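Side-chain contacts in transcriptional regulator (LacI family) (Clostridium acetobutylicum ATCC 824, PDB 3G85), which probably binds cis-regulatory DNA and controls transcription, and has a core resembling periplasmic binding proteins that probably senses a small ligand: residues K147-T152 with A191-S196; K125-A130 with D217-A222; D143-G148 with V221-N226; L96-S101 with V109-M114. All coordinates share one frame; numbering follows the deposited sequence.

Contact 1: residues K147-T152 with A191-S196; sequences KGFIET and ALFCNS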
loop_
_atom_site.group_PDB
_atom_site.type_symbol
_atom_site.label_atom_id
_atom_site.label_comp_id
_atom_site.label_asym_id
_atom_site.label_seq_id
_atom_site.Cartn_x
_atom_site.Cartn_y
_atom_site.Cartn_z
ATOM N N LYS A 147 -13.187 0.883 0.545
ATOM C CA LYS A 147 -14.365 1.253 1.331
ATOM C C LYS A 147 -14.361 2.746 1.596
ATOM O O LYS A 147 -15.396 3.405 1.451
ATOM C CB LYS A 147 -14.413 0.499 2.664
ATOM C CG LYS A 147 -14.537 -1.031 2.550
ATOM C CD LYS A 147 -14.747 -1.641 3.943
ATOM C CE LYS A 147 -15.130 -3.112 3.855
ATOM N NZ LYS A 147 -14.424 -3.798 4.983
ATOM N N GLY A 148 -13.191 3.292 1.941
ATOM C CA GLY A 148 -13.059 4.737 2.138
ATOM C C GLY A 148 -13.482 5.529 0.899
ATOM O O GLY A 148 -14.185 6.547 1.018
ATOM N N PHE A 149 -13.062 5.078 -0.278
ATOM C CA PHE A 149 -13.435 5.738 -1.526
ATOM C C PHE A 149 -14.945 5.599 -1.814
ATOM O O PHE A 149 -15.627 6.588 -2.061
ATOM C CB PHE A 149 -12.634 5.199 -2.734
ATOM C CG PHE A 149 -12.962 5.900 -4.025
ATOM C CD1 PHE A 149 -12.475 7.175 -4.259
ATOM C CD2 PHE A 149 -13.789 5.296 -4.997
ATOM C CE1 PHE A 149 -12.755 7.855 -5.441
ATOM C CE2 PHE A 149 -14.119 5.980 -6.191
ATOM C CZ PHE A 149 -13.623 7.263 -6.414
ATOM N N ILE A 150 -15.428 4.364 -1.792
ATOM C CA ILE A 150 -16.799 4.019 -2.169
ATOM C C ILE A 150 -17.833 4.681 -1.236
ATOM O O ILE A 150 -18.753 5.354 -1.710
ATOM C CB ILE A 150 -16.982 2.468 -2.200
ATOM C CG1 ILE A 150 -16.093 1.827 -3.274
ATOM C CG2 ILE A 150 -18.446 2.060 -2.416
ATOM C CD1 ILE A 150 -16.149 2.542 -4.579
ATOM N N GLU A 151 -17.658 4.491 0.068
ATOM C CA GLU A 151 -18.526 5.094 1.085
ATOM C C GLU A 151 -18.520 6.616 1.044
ATOM O O GLU A 151 -19.562 7.252 1.232
ATOM C CB GLU A 151 -18.182 4.590 2.487
ATOM C CG GLU A 151 -18.509 3.086 2.685
ATOM C CD GLU A 151 -18.121 2.498 4.044
ATOM O OE1 GLU A 151 -17.859 3.244 5.019
ATOM O OE2 GLU A 151 -18.101 1.239 4.137
ATOM N N THR A 152 -17.347 7.206 0.807
ATOM C CA THR A 152 -17.239 8.643 0.727
ATOM C C THR A 152 -17.927 9.153 -0.527
ATOM O O THR A 152 -18.513 10.248 -0.525
ATOM C CB THR A 152 -15.759 9.121 0.839
ATOM O OG1 THR A 152 -15.190 8.615 2.069
ATOM C CG2 THR A 152 -15.666 10.638 0.809
ATOM N N ALA A 191 -14.628 10.419 -13.673
ATOM C CA ALA A 191 -13.675 10.270 -12.579
ATOM C C ALA A 191 -13.294 8.810 -12.503
ATOM O O ALA A 191 -14.141 7.920 -12.701
ATOM C CB ALA A 191 -14.289 10.723 -11.270
ATOM N N LEU A 192 -12.015 8.553 -12.231
ATOM C CA LEU A 192 -11.534 7.192 -12.125
ATOM C C LEU A 192 -10.586 7.045 -10.941
ATOM O O LEU A 192 -9.601 7.751 -10.856
ATOM C CB LEU A 192 -10.825 6.778 -13.436
ATOM C CG LEU A 192 -10.174 5.381 -13.406
ATOM C CD1 LEU A 192 -11.223 4.259 -13.330
ATOM C CD2 LEU A 192 -9.275 5.198 -14.627
ATOM N N PHE A 193 -10.913 6.127 -10.042
ATOM C CA PHE A 193 -10.034 5.730 -8.955
ATOM C C PHE A 193 -9.291 4.437 -9.316
ATOM O O PHE A 193 -9.911 3.437 -9.681
ATOM C CB PHE A 193 -10.873 5.522 -7.700
ATOM C CG PHE A 193 -10.111 4.991 -6.513
ATOM C CD1 PHE A 193 -9.159 5.798 -5.860
ATOM C CD2 PHE A 193 -10.391 3.728 -6.019
ATOM C CE1 PHE A 193 -8.500 5.339 -4.726
ATOM C CE2 PHE A 193 -9.710 3.239 -4.859
ATOM C CZ PHE A 193 -8.762 4.056 -4.236
ATOM N N CYS A 194 -7.966 4.448 -9.202
ATOM C CA CYS A 194 -7.192 3.200 -9.382
ATOM C C CYS A 194 -6.537 2.862 -8.060
ATOM O O CYS A 194 -5.895 3.719 -7.468
ATOM C CB CYS A 194 -6.110 3.358 -10.448
ATOM S SG CYS A 194 -6.732 3.770 -12.106
ATOM N N ASN A 195 -6.688 1.640 -7.592
ATOM C CA ASN A 195 -6.141 1.339 -6.262
ATOM C C ASN A 195 -4.665 0.924 -6.323
ATOM O O ASN A 195 -4.113 0.432 -5.330
ATOM C CB ASN A 195 -7.034 0.352 -5.456
ATOM C CG ASN A 195 -6.933 -1.098 -5.931
ATOM O OD1 ASN A 195 -6.442 -1.381 -7.014
ATOM N ND2 ASN A 195 -7.411 -2.037 -5.096
ATOM N N SER A 196 -4.035 1.114 -7.484
ATOM C CA SER A 196 -2.559 1.069 -7.539
ATOM C C SER A 196 -2.073 2.026 -8.623
ATOM O O SER A 196 -2.774 2.275 -9.632
ATOM C CB SER A 196 -2.019 -0.363 -7.750
ATOM O OG SER A 196 -1.787 -0.656 -9.111
#
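Phe149, on the helix 140-155, lays its ring flat against that of Phe193 from the strand 191-194, forming an offset (parallel-displaced) stack. The two planes are only 9° apart and the ring centroids lie 4.4 Å from each other. Followed outward, Phe149 starts at its CB, which stands over the face of the Phe193 ring, 4.2 Å from its centroid, as a CH-pi contact. Its CG comes next, 3.9 Å from Phe193 CG. CD1 and CD2 of Phe149 also lie over that ring, each 3.9 Å from its namesake in Phe193. CE1 and CE2 then run on towards the methylene of Phe193, and the outermost atom, CZ, makes the closest approach, 3.5 Å from Phe193 CB. The side chains thus slide past one another in opposite directions. Phe193 CB in turn sits 3.6 Å from the centroid of the Phe149 ring, a second CH-pi contact. Both residues carry CG anti to the backbone N (chi1 -178° in Phe149 and 175° in Phe193), which sends the rings towards each other. Phenylalanine suits both places, because a broad apolar plate packs closely between helix and strand and has no polar atom to satisfy. Ala130 also packs on Phe149, while Leu134 of strand 131-134 and Asn146 of the same helix flank Phe193, fixing helix 140-155 against this sheet.

Contact 2: residues K125-A130 with D217-A222; sequences KRYKSA and DIEIVA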
loop_
_atom_site.group_PDB
_atom_site.type_symbol
_atom_site.label_atom_id
_atom_site.label_comp_id
_atom_site.label_asym_id
_atom_site.label_seq_id
_atom_site.Cartn_x
_atom_site.Cartn_y
_atom_site.Cartn_z
ATOM N N LYS A 125 -14.516 18.710 -6.921
ATOM C CA LYS A 125 -14.624 19.093 -8.344
ATOM C C LYS A 125 -16.029 18.867 -8.921
ATOM O O LYS A 125 -16.265 19.106 -10.100
ATOM C CB LYS A 125 -13.584 18.336 -9.185
ATOM C CG LYS A 125 -12.179 18.580 -8.686
ATOM C CD LYS A 125 -11.116 18.147 -9.647
ATOM C CE LYS A 125 -9.724 18.480 -9.077
ATOM N NZ LYS A 125 -8.739 18.622 -10.181
ATOM N N ARG A 126 -16.939 18.411 -8.062
ATOM C CA ARG A 126 -18.365 18.208 -8.375
ATOM C C ARG A 126 -18.629 17.196 -9.480
ATOM O O ARG A 126 -19.597 17.324 -10.250
ATOM C CB ARG A 126 -19.077 19.539 -8.662
ATOM C CG ARG A 126 -19.049 20.510 -7.493
ATOM C CD ARG A 126 -19.401 21.919 -7.937
ATOM N NE ARG A 126 -20.795 22.053 -8.360
ATOM C CZ ARG A 126 -21.859 21.893 -7.569
ATOM N NH1 ARG A 126 -21.728 21.568 -6.268
ATOM N NH2 ARG A 126 -23.075 22.061 -8.083
ATOM N N TYR A 127 -17.781 16.170 -9.547
ATOM C CA TYR A 127 -18.066 15.033 -10.409
ATOM C C TYR A 127 -19.303 14.324 -9.907
ATOM O O TYR A 127 -19.524 14.232 -8.700
ATOM C CB TYR A 127 -16.886 14.051 -10.445
ATOM C CG TYR A 127 -15.746 14.541 -11.278
ATOM C CD1 TYR A 127 -15.816 14.501 -12.661
ATOM C CD2 TYR A 127 -14.589 15.042 -10.683
ATOM C CE1 TYR A 127 -14.772 14.949 -13.434
ATOM C CE2 TYR A 127 -13.534 15.495 -11.445
ATOM C CZ TYR A 127 -13.639 15.450 -12.822
ATOM O OH TYR A 127 -12.614 15.886 -13.600
ATOM N N LYS A 128 -20.103 13.809 -10.829
ATOM C CA LYS A 128 -21.368 13.210 -10.458
ATOM C C LYS A 128 -21.360 11.692 -10.458
ATOM O O LYS A 128 -22.244 11.062 -9.879
ATOM C CB LYS A 128 -22.514 13.803 -11.315
ATOM C CG LYS A 128 -22.839 15.256 -10.915
ATOM C CD LYS A 128 -23.589 15.299 -9.579
ATOM C CE LYS A 128 -23.506 16.683 -8.868
ATOM N NZ LYS A 128 -22.742 16.660 -7.561
ATOM N N SER A 129 -20.352 11.090 -11.090
ATOM C CA SER A 129 -20.134 9.647 -10.931
ATOM C C SER A 129 -18.656 9.288 -11.126
ATOM O O SER A 129 -17.869 10.100 -11.562
ATOM C CB SER A 129 -21.000 8.840 -11.892
ATOM O OG SER A 129 -20.629 9.153 -13.209
ATOM N N ALA A 130 -18.303 8.061 -10.760
ATOM C CA ALA A 130 -16.913 7.622 -10.855
ATOM C C ALA A 130 -16.878 6.146 -11.164
ATOM O O ALA A 130 -17.844 5.415 -10.875
ATOM C CB ALA A 130 -16.151 7.933 -9.553
ATOM N N ASP A 217 -11.498 14.797 -20.196
ATOM C CA ASP A 217 -12.472 13.723 -20.398
ATOM C C ASP A 217 -12.534 12.755 -19.218
ATOM O O ASP A 217 -13.605 12.290 -18.861
ATOM C CB ASP A 217 -12.154 12.960 -21.678
ATOM C CG ASP A 217 -12.186 13.853 -22.912
ATOM O OD1 ASP A 217 -12.944 14.853 -22.891
ATOM O OD2 ASP A 217 -11.456 13.556 -23.894
ATOM N N ILE A 218 -11.374 12.437 -18.634
ATOM C CA ILE A 218 -11.283 11.532 -17.471
ATOM C C ILE A 218 -10.235 12.054 -16.497
ATOM O O ILE A 218 -9.109 12.381 -16.906
ATOM C CB ILE A 218 -10.917 10.066 -17.868
ATOM C CG1 ILE A 218 -12.017 9.455 -18.737
ATOM C CG2 ILE A 218 -10.708 9.178 -16.608
ATOM C CD1 ILE A 218 -11.779 8.028 -19.132
ATOM N N GLU A 219 -10.597 12.138 -15.215
ATOM C CA GLU A 219 -9.624 12.521 -14.187
ATOM C C GLU A 219 -9.285 11.307 -13.310
ATOM O O GLU A 219 -10.167 10.575 -12.915
ATOM C CB GLU A 219 -10.146 13.666 -13.335
ATOM C CG GLU A 219 -9.025 14.340 -12.586
ATOM C CD GLU A 219 -9.401 15.670 -11.964
ATOM O OE1 GLU A 219 -10.363 16.339 -12.434
ATOM O OE2 GLU A 219 -8.722 16.041 -10.984
ATOM N N ILE A 220 -8.000 11.090 -13.039
ATOM C CA ILE A 220 -7.582 9.879 -12.317
ATOM C C ILE A 220 -6.981 10.237 -10.970
ATOM O O ILE A 220 -6.251 11.207 -10.857
ATOM C CB ILE A 220 -6.509 9.098 -13.136
ATOM C CG1 ILE A 220 -7.077 8.744 -14.511
ATOM C CG2 ILE A 220 -6.030 7.839 -12.339
ATOM C CD1 ILE A 220 -6.031 8.271 -15.577
ATOM N N VAL A 221 -7.275 9.441 -9.957
ATOM C CA VAL A 221 -6.546 9.490 -8.687
ATOM C C VAL A 221 -6.154 8.050 -8.424
ATOM O O VAL A 221 -6.957 7.140 -8.618
ATOM C CB VAL A 221 -7.376 10.005 -7.504
ATOM C CG1 VAL A 221 -6.576 9.893 -6.166
ATOM C CG2 VAL A 221 -7.751 11.474 -7.749
ATOM N N ALA A 222 -4.908 7.836 -8.031
ATOM C CA ALA A 222 -4.456 6.464 -7.801
ATOM C C ALA A 222 -3.848 6.369 -6.425
ATOM O O ALA A 222 -3.355 7.347 -5.902
ATOM C CB ALA A 222 -3.428 6.079 -8.823
#
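Glu219 receives both Lys125 and Tyr127 on its carboxylate, at the surface end of an alpha/beta layer in the periplasmic-binding-protein-like fold. The two partners follow the helix 111-124, which ends in a Schellman motif: Arg126 takes a positive phi of 61° and turns the chain, so that the residues before and after it can converge on one acid. Glu219 opens the strand 219-224 and has the most surface buried by the contact. Its CG stands anti to the backbone N, and the chain beyond stays extended, carrying the carboxylate away from the strand to the helix end. Ile218 and Ile220, which alternate with it, pack instead on helix 197-209, whereas Glu219 and Val221 share the side that meets helix 111-124, including Leu121. A glutamate fits this end of the strand, since its methylenes can lie against apolar neighbours while its charged end reaches the boundary with solvent. Tyr127 comes next in buried area. Its rigid ring brings the hydroxyl in from the loop at about a right angle to the glutamate chain, with the ring and carboxylate planes 80° apart, and Glu219 OE1 lies at the ring edge, in its plane. Lys125, extended beyond CG, reaches Glu219 OE2 and forms a salt bridge there, so each oxygen has its own donor. Lys125 NZ meets the syn side of Glu219 OE2 at 2.7 Å, and Tyr127 OH donates to the anti side of Glu219 OE1 at 2.6 Å.

Contact 3: residues D143-G148 with V221-N226; sequences DNRNKG and VAIGMN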
loop_
_atom_site.group_PDB
_atom_site.type_symbol
_atom_site.label_atom_id
_atom_site.label_comp_id
_atom_site.label_asym_id
_atom_site.label_seq_id
_atom_site.Cartn_x
_atom_site.Cartn_y
_atom_site.Cartn_z
ATOM N N ASP A 143 -8.815 -3.434 1.437
ATOM C CA ASP A 143 -10.264 -3.346 1.439
ATOM C C ASP A 143 -10.694 -1.987 1.986
ATOM O O ASP A 143 -11.512 -1.304 1.388
ATOM C CB ASP A 143 -10.872 -4.470 2.293
ATOM C CG ASP A 143 -11.042 -5.775 1.517
ATOM O OD1 ASP A 143 -11.250 -5.713 0.272
ATOM O OD2 ASP A 143 -10.969 -6.868 2.153
ATOM N N ASN A 144 -10.105 -1.591 3.107
ATOM C CA ASN A 144 -10.449 -0.314 3.724
ATOM C C ASN A 144 -10.196 0.881 2.855
ATOM O O ASN A 144 -10.948 1.834 2.927
ATOM C CB ASN A 144 -9.774 -0.164 5.089
ATOM C CG ASN A 144 -10.387 -1.074 6.104
ATOM O OD1 ASN A 144 -11.518 -1.524 5.927
ATOM N ND2 ASN A 144 -9.637 -1.397 7.155
ATOM N N ARG A 145 -9.132 0.860 2.034
ATOM C CA ARG A 145 -8.912 1.980 1.107
ATOM C C ARG A 145 -10.074 2.070 0.119
ATOM O O ARG A 145 -10.564 3.169 -0.221
ATOM C CB ARG A 145 -7.559 1.855 0.355
ATOM C CG ARG A 145 -6.374 2.214 1.227
ATOM C CD ARG A 145 -5.040 2.343 0.470
ATOM N NE ARG A 145 -4.483 1.145 -0.162
ATOM C CZ ARG A 145 -3.667 0.251 0.411
ATOM N NH1 ARG A 145 -3.320 0.347 1.681
ATOM N NH2 ARG A 145 -3.199 -0.762 -0.307
ATOM N N ASN A 146 -10.513 0.910 -0.357
ATOM C CA ASN A 146 -11.639 0.889 -1.297
ATOM C C ASN A 146 -12.930 1.380 -0.658
ATOM O O ASN A 146 -13.656 2.191 -1.257
ATOM C CB ASN A 146 -11.847 -0.507 -1.855
ATOM C CG ASN A 146 -10.669 -0.980 -2.679
ATOM O OD1 ASN A 146 -9.885 -0.181 -3.177
ATOM N ND2 ASN A 146 -10.541 -2.303 -2.820
ATOM N N LYS A 147 -13.187 0.883 0.545
ATOM C CA LYS A 147 -14.365 1.253 1.331
ATOM C C LYS A 147 -14.361 2.746 1.596
ATOM O O LYS A 147 -15.396 3.405 1.451
ATOM C CB LYS A 147 -14.413 0.499 2.664
ATOM C CG LYS A 147 -14.537 -1.031 2.550
ATOM C CD LYS A 147 -14.747 -1.641 3.943
ATOM C CE LYS A 147 -15.130 -3.112 3.855
ATOM N NZ LYS A 147 -14.424 -3.798 4.983
ATOM N N GLY A 148 -13.191 3.292 1.941
ATOM C CA GLY A 148 -13.059 4.737 2.138
ATOM C C GLY A 148 -13.482 5.529 0.899
ATOM O O GLY A 148 -14.185 6.547 1.018
ATOM N N VAL A 221 -7.275 9.441 -9.957
ATOM C CA VAL A 221 -6.546 9.490 -8.687
ATOM C C VAL A 221 -6.154 8.050 -8.424
ATOM O O VAL A 221 -6.957 7.140 -8.618
ATOM C CB VAL A 221 -7.376 10.005 -7.504
ATOM C CG1 VAL A 221 -6.576 9.893 -6.166
ATOM C CG2 VAL A 221 -7.751 11.474 -7.749
ATOM N N ALA A 222 -4.908 7.836 -8.031
ATOM C CA ALA A 222 -4.456 6.464 -7.801
ATOM C C ALA A 222 -3.848 6.369 -6.425
ATOM O O ALA A 222 -3.355 7.347 -5.902
ATOM C CB ALA A 222 -3.428 6.079 -8.823
ATOM N N ILE A 223 -3.859 5.170 -5.854
ATOM C CA ILE A 223 -3.133 4.902 -4.602
ATOM C C ILE A 223 -1.658 4.668 -4.951
ATOM O O ILE A 223 -1.335 3.836 -5.807
ATOM C CB ILE A 223 -3.702 3.674 -3.858
ATOM C CG1 ILE A 223 -5.184 3.890 -3.461
ATOM C CG2 ILE A 223 -2.803 3.291 -2.643
ATOM C CD1 ILE A 223 -5.366 5.032 -2.423
ATOM N N GLY A 224 -0.774 5.412 -4.302
ATOM C CA GLY A 224 0.658 5.334 -4.636
ATOM C C GLY A 224 1.338 4.224 -3.875
ATOM O O GLY A 224 1.436 4.270 -2.645
HETATM N N MSE A 225 1.777 3.194 -4.592
HETATM C CA MSE A 225 2.410 2.048 -3.927
HETATM C C MSE A 225 3.869 1.945 -4.327
HETATM O O MSE A 225 4.716 1.610 -3.495
HETATM C CB MSE A 225 1.681 0.743 -4.277
HETATM C CG MSE A 225 0.188 0.836 -4.074
HETATM SE SE MSE A 225 -0.558 -0.974 -4.091
HETATM C CE MSE A 225 -2.224 -0.574 -3.309
ATOM N N ASN A 226 4.141 2.171 -5.616
ATOM C CA ASN A 226 5.511 2.144 -6.126
ATOM C C ASN A 226 6.144 3.531 -6.042
ATOM O O ASN A 226 5.506 4.511 -5.634
ATOM C CB ASN A 226 5.579 1.599 -7.572
ATOM C CG ASN A 226 5.183 0.114 -7.666
ATOM O OD1 ASN A 226 5.580 -0.704 -6.855
ATOM N ND2 ASN A 226 4.378 -0.218 -8.659
#
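Ile223 and Met225, two residues apart where the strand 219-224 runs out into a loop, both meet Arg145 of helix 140-155. Ile223 comes first and meets the CD methylene of the arginine and the NE beyond it: its CG2 branch lies 3.7 Å from Arg145 NE, and CG2 and CD1 both rest against Arg145 CD. A beta-branched residue suits a strand and here offers two methyls to one methylene. The arginine bends at chi3 (-65°), which carries CZ and the two terminal nitrogens on past the isoleucine towards Met225. Gly224 carries the chain past, and Met225, a selenomethionine in the crystal, then reaches back with an extended side chain. Its CE lies only 3.2 Å from Arg145 NH2, so the exact placing of that methyl is doubtful. The polar end is hydrogen-bonded by other groups: Arg145 NH1 bonds to Asn111 OD1, and NH2 to a glycerol, probably from the crystallisation liquor, in what is consistent with the ligand cleft of this family. Ile223 also packs on Phe193 of the adjacent strand 191-194, and Arg145 on Met114 of helix 111-124, so the contact lies where both helices approach the end of this sheet.

Contact 4: residues L96-S101 with V109-M114; sequences LFNRLS and VDNYKM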
loop_
_atom_site.group_PDB
_atom_site.type_symbol
_atom_site.label_atom_id
_atom_site.label_comp_id
_atom_site.label_asym_id
_atom_site.label_seq_id
_atom_site.Cartn_x
_atom_site.Cartn_y
_atom_site.Cartn_z
ATOM N N LEU A 96 4.358 -5.518 12.761
ATOM C CA LEU A 96 3.488 -5.755 11.632
ATOM C C LEU A 96 3.376 -4.467 10.832
ATOM O O LEU A 96 3.172 -3.399 11.401
ATOM C CB LEU A 96 2.097 -6.182 12.098
ATOM C CG LEU A 96 2.102 -7.440 12.977
ATOM C CD1 LEU A 96 0.614 -7.818 13.317
ATOM C CD2 LEU A 96 2.813 -8.556 12.245
ATOM N N PHE A 97 3.486 -4.573 9.514
ATOM C CA PHE A 97 3.356 -3.420 8.652
ATOM C C PHE A 97 1.927 -3.340 8.129
ATOM O O PHE A 97 1.431 -4.285 7.464
ATOM C CB PHE A 97 4.374 -3.542 7.507
ATOM C CG PHE A 97 4.611 -2.267 6.764
ATOM C CD1 PHE A 97 5.688 -1.463 7.092
ATOM C CD2 PHE A 97 3.784 -1.897 5.702
ATOM C CE1 PHE A 97 5.943 -0.278 6.389
ATOM C CE2 PHE A 97 4.027 -0.697 4.994
ATOM C CZ PHE A 97 5.114 0.106 5.361
ATOM N N ASN A 98 1.259 -2.229 8.434
ATOM C CA ASN A 98 -0.126 -1.962 8.068
ATOM C C ASN A 98 -1.134 -3.031 8.507
ATOM O O ASN A 98 -1.956 -3.492 7.702
ATOM C CB ASN A 98 -0.243 -1.716 6.543
ATOM C CG ASN A 98 -1.333 -0.716 6.193
ATOM O OD1 ASN A 98 -1.810 0.046 7.042
ATOM N ND2 ASN A 98 -1.730 -0.715 4.928
ATOM N N ARG A 99 -1.050 -3.443 9.766
ATOM C CA ARG A 99 -2.046 -4.302 10.382
ATOM C C ARG A 99 -2.162 -3.844 11.773
ATOM O O ARG A 99 -1.186 -3.949 12.513
ATOM C CB ARG A 99 -1.535 -5.728 10.537
ATOM C CG ARG A 99 -1.346 -6.417 9.357
ATOM C CD ARG A 99 -2.646 -7.037 8.840
ATOM N NE ARG A 99 -2.225 -7.825 7.689
ATOM C CZ ARG A 99 -1.730 -7.309 6.570
ATOM N NH1 ARG A 99 -1.643 -5.978 6.414
ATOM N NH2 ARG A 99 -1.337 -8.116 5.600
ATOM N N LEU A 100 -3.342 -3.407 12.179
ATOM C CA LEU A 100 -3.546 -3.169 13.584
ATOM C C LEU A 100 -3.568 -4.491 14.389
ATOM O O LEU A 100 -4.000 -5.528 13.906
ATOM C CB LEU A 100 -4.745 -2.254 13.859
ATOM C CG LEU A 100 -4.787 -1.660 15.290
ATOM C CD1 LEU A 100 -3.422 -1.074 15.776
ATOM C CD2 LEU A 100 -5.936 -0.647 15.466
ATOM N N SER A 101 -3.017 -4.438 15.590
ATOM C CA SER A 101 -2.932 -5.593 16.446
ATOM C C SER A 101 -3.051 -5.130 17.896
ATOM O O SER A 101 -2.581 -4.052 18.248
ATOM C CB SER A 101 -1.611 -6.306 16.233
ATOM O OG SER A 101 -1.487 -7.439 17.101
ATOM N N VAL A 109 -0.955 2.821 8.021
ATOM C CA VAL A 109 -1.387 4.076 7.428
ATOM C C VAL A 109 -2.903 4.115 7.587
ATOM O O VAL A 109 -3.550 3.075 7.721
ATOM C CB VAL A 109 -0.867 4.231 5.961
ATOM C CG1 VAL A 109 -1.561 3.188 5.053
ATOM C CG2 VAL A 109 -1.042 5.686 5.431
ATOM N N ASP A 110 -3.503 5.299 7.627
ATOM C CA ASP A 110 -4.981 5.326 7.748
ATOM C C ASP A 110 -5.643 5.089 6.402
ATOM O O ASP A 110 -5.872 6.015 5.627
ATOM C CB ASP A 110 -5.508 6.606 8.388
ATOM C CG ASP A 110 -6.982 6.441 8.876
ATOM O OD1 ASP A 110 -7.775 5.694 8.251
ATOM O OD2 ASP A 110 -7.351 7.055 9.897
ATOM N N ASN A 111 -5.907 3.818 6.146
ATOM C CA ASN A 111 -6.322 3.301 4.846
ATOM C C ASN A 111 -7.657 3.873 4.419
ATOM O O ASN A 111 -7.778 4.376 3.338
ATOM C CB ASN A 111 -6.357 1.771 4.913
ATOM C CG ASN A 111 -4.972 1.190 5.089
ATOM O OD1 ASN A 111 -4.152 1.267 4.177
ATOM N ND2 ASN A 111 -4.684 0.649 6.284
ATOM N N TYR A 112 -8.654 3.784 5.298
ATOM C CA TYR A 112 -9.949 4.373 5.005
ATOM C C TYR A 112 -9.817 5.853 4.616
ATOM O O TYR A 112 -10.383 6.278 3.614
ATOM C CB TYR A 112 -10.886 4.162 6.188
ATOM C CG TYR A 112 -12.320 4.577 5.895
ATOM C CD1 TYR A 112 -13.268 3.632 5.503
ATOM C CD2 TYR A 112 -12.713 5.922 5.999
ATOM C CE1 TYR A 112 -14.588 4.014 5.223
ATOM C CE2 TYR A 112 -14.023 6.296 5.742
ATOM C CZ TYR A 112 -14.949 5.337 5.354
ATOM O OH TYR A 112 -16.263 5.726 5.090
ATOM N N LYS A 113 -9.082 6.646 5.391
ATOM C CA LYS A 113 -8.911 8.058 5.062
ATOM C C LYS A 113 -8.207 8.306 3.730
ATOM O O LYS A 113 -8.450 9.325 3.109
ATOM C CB LYS A 113 -8.203 8.872 6.155
ATOM C CG LYS A 113 -9.045 9.090 7.421
ATOM C CD LYS A 113 -8.290 10.025 8.363
ATOM C CE LYS A 113 -9.147 10.382 9.590
ATOM N NZ LYS A 113 -9.328 9.171 10.454
HETATM N N MSE A 114 -7.308 7.416 3.306
HETATM C CA MSE A 114 -6.741 7.557 1.959
HETATM C C MSE A 114 -7.799 7.488 0.852
HETATM O O MSE A 114 -7.813 8.334 -0.053
HETATM C CB MSE A 114 -5.678 6.478 1.712
HETATM C CG MSE A 114 -4.436 6.675 2.610
HETATM SE SE MSE A 114 -3.126 5.288 2.231
HETATM C CE MSE A 114 -2.478 5.932 0.499
#
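The side-chain amides of Asn98 and Asn111 come from opposite directions and join in a two-bond pair, their planes turned 41° apart. Asn98 ND2 donates to Asn111 OD1 over 3.2 Å, in the carbonyl plane and on a lone pair. In return Asn111 ND2 reaches Asn98 OD1 at 3.0 Å, tilted 28° from that carbonyl plane. A second donor, the backbone Val109 N, meets Asn98 OD1 at 3.1 Å from above the other face, along a nearly straight bond of 172°. The oxygen is therefore gripped from both faces, which should hold the amide against rotation. Val109 CG1 sits 3.7 Å from Asn98 OD1, closing over the polar group. Asparagine suits position 98 for its backbone too, since phi and psi lie in the left-handed helical region that this residue type tolerates well. The same Asn111 oxygen also holds Arg145, so the amide pair is tied to a charged group. Asp110 caps the helix through Lys113 N, leaving Asn111 to open its first turn. Asn98 thus links the end of strand 94-97 to the chain passing from neighbouring strand 105-109 into helix 111-124, with Ala141 of helix 140-155 packed against both asparagines.

How the contacts relate
Along the chain contact 4 closes first; the other three then share one lobe of the periplasmic-binding-protein-like fold. Contacts 1 and 3, with centres about 7 Å apart, both start from helix 140-155 and reach the neighbouring strands 191-194 and 219-224. Contact 2 ends on the latter strand as well and encloses contact 1 in sequence, their centres about 10 Å apart. Contact 4 joins strand ends of the other sheet to helix 111-124. Its centre is about 11 Å from that of contact 3 and about 25 Å from that of contact 2. In space the contacts lead from the surface at contact 2, through 1 and 3, to contact 4 near the junction of the lobes, where effectors bind in LacI relatives.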